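Local atomic coordinates of hypothetical protein (Bacteroides uniformis, PDB entry 4QE0), a protein that is of unknown function and belongs to the DUF5043 family, whose fold here combines an antiparallel beta-sheet with a few helices. Residues S81-A84 against D85-D89. Numbering follows the deposited sequence.
Sequences SQQA and DFIVD. With GOL (glycerol), chain D.
Gln83 and Phe86 lie side by side on the buried flank of one helix and point the same way. The Gln83 chain bends about CB-CG (chi2 69°), and OE1 comes to 4.1 Å from ring atom CD2 of Phe86. Amide and ring planes are 37° apart, so the two groups are not stacked flat. Gln149 takes the other end of the amide, through a hydrogen bond from NE2 of Gln83. Ile87 packs close to the same turn: its CG1 lies 3.3 Å from the carbonyl O of Gln83. That oxygen also accepts the amide N of Ile87 at 2.9 Å. One residue further on, CG2 of Val88 lies 3.5 Å from Ala84 O.

The side of Gln82 and Asp85 is looser. Gln82 is exposed, and its OE1 bonds to Arg78. A glycerol, probably from the crystallisation liquor, sits here. Its O2 is 3.0 Å from Gln82 O. Asp85 OD1 lies 2.9 Å from the same O2, and the one proton may serve either. Gln82 O already accepts Phe86 N at 2.8 Å. Glycerol O3 comes to 3.3 Å from Phe86 CD1, so the glycerol also borders the buried ring. It also bonds to Leu176 O. The bond from Asp85 N to Ser81 O is weak. Successive i to i+4 backbone bonds are the mark of an alpha-helix, here helix 78-90, with one flank buried and the other more open.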
# COMPACT_ATOMS: atom_id res chain seq x y z
N SER A 81 10.11 -0.29 -4.20
CA SER A 81 9.60 0.31 -5.43
C SER A 81 8.17 -0.11 -5.72
O SER A 81 7.31 0.72 -6.08
CB SER A 81 10.45 -0.09 -6.65
OG SER A 81 11.76 0.37 -6.46
N GLN A 82 7.90 -1.39 -5.56
CA GLN A 82 6.57 -1.91 -5.84
C GLN A 82 5.60 -1.48 -4.77
O GLN A 82 4.41 -1.27 -5.04
CB GLN A 82 6.60 -3.42 -5.98
CG GLN A 82 7.37 -3.86 -7.22
CD GLN A 82 7.36 -5.36 -7.42
OE1 GLN A 82 7.07 -6.12 -6.51
NE2 GLN A 82 7.71 -5.79 -8.62
N GLN A 83 6.10 -1.33 -3.54
CA GLN A 83 5.20 -0.86 -2.47
C GLN A 83 4.74 0.58 -2.72
O GLN A 83 3.58 0.90 -2.43
CB GLN A 83 5.88 -1.03 -1.12
CG GLN A 83 4.99 -0.72 0.09
CD GLN A 83 3.86 -1.70 0.34
OE1 GLN A 83 3.70 -2.71 -0.34
NE2 GLN A 83 3.05 -1.38 1.35
N ALA A 84 5.62 1.43 -3.24
CA ALA A 84 5.24 2.80 -3.59
C ALA A 84 4.14 2.82 -4.64
O ALA A 84 3.14 3.53 -4.50
CB ALA A 84 6.44 3.59 -4.07
N ASP A 85 4.29 1.98 -5.65
CA ASP A 85 3.27 1.82 -6.69
C ASP A 85 1.95 1.31 -6.09
O ASP A 85 0.85 1.80 -6.41
CB ASP A 85 3.83 0.84 -7.71
CG ASP A 85 2.93 0.61 -8.89
OD1 ASP A 85 1.91 -0.08 -8.71
OD2 ASP A 85 3.28 1.08 -10.01
N PHE A 86 2.06 0.33 -5.20
CA PHE A 86 0.88 -0.22 -4.55
C PHE A 86 0.13 0.84 -3.72
O PHE A 86 -1.10 0.91 -3.74
CB PHE A 86 1.26 -1.41 -3.68
CG PHE A 86 0.08 -2.00 -2.98
CD1 PHE A 86 -0.92 -2.62 -3.72
CD2 PHE A 86 -0.08 -1.88 -1.61
CE1 PHE A 86 -2.05 -3.16 -3.11
CE2 PHE A 86 -1.21 -2.41 -0.99
CZ PHE A 86 -2.18 -3.05 -1.73
N ILE A 87 0.86 1.65 -2.96
CA ILE A 87 0.26 2.70 -2.14
C ILE A 87 -0.56 3.65 -3.01
O ILE A 87 -1.71 3.98 -2.68
CB ILE A 87 1.34 3.49 -1.37
CG1 ILE A 87 1.86 2.61 -0.23
CG2 ILE A 87 0.78 4.82 -0.88
CD1 ILE A 87 3.15 3.08 0.39
N VAL A 88 -0.00 4.03 -4.14
CA VAL A 88 -0.74 4.90 -5.06
C VAL A 88 -1.99 4.21 -5.59
O VAL A 88 -3.09 4.77 -5.55
CB VAL A 88 0.16 5.36 -6.21
CG1 VAL A 88 -0.66 6.07 -7.29
CG2 VAL A 88 1.23 6.27 -5.66
N ASP A 89 -1.82 3.00 -6.07
CA ASP A 89 -2.93 2.28 -6.72
C ASP A 89 -4.08 2.05 -5.72
O ASP A 89 -5.24 2.35 -6.02
CB ASP A 89 -2.42 0.96 -7.25
CG ASP A 89 -3.42 0.27 -8.16
OD1 ASP A 89 -4.56 0.07 -7.75
OD2 ASP A 89 -3.07 -0.03 -9.31
C1 GOL D . 3.74 -4.53 -8.64
O1 GOL D . 3.07 -5.54 -9.41
C2 GOL D . 2.68 -3.73 -7.90
O2 GOL D . 3.11 -2.43 -7.47
C3 GOL D . 2.25 -4.46 -6.65
O3 GOL D . 1.12 -3.76 -6.12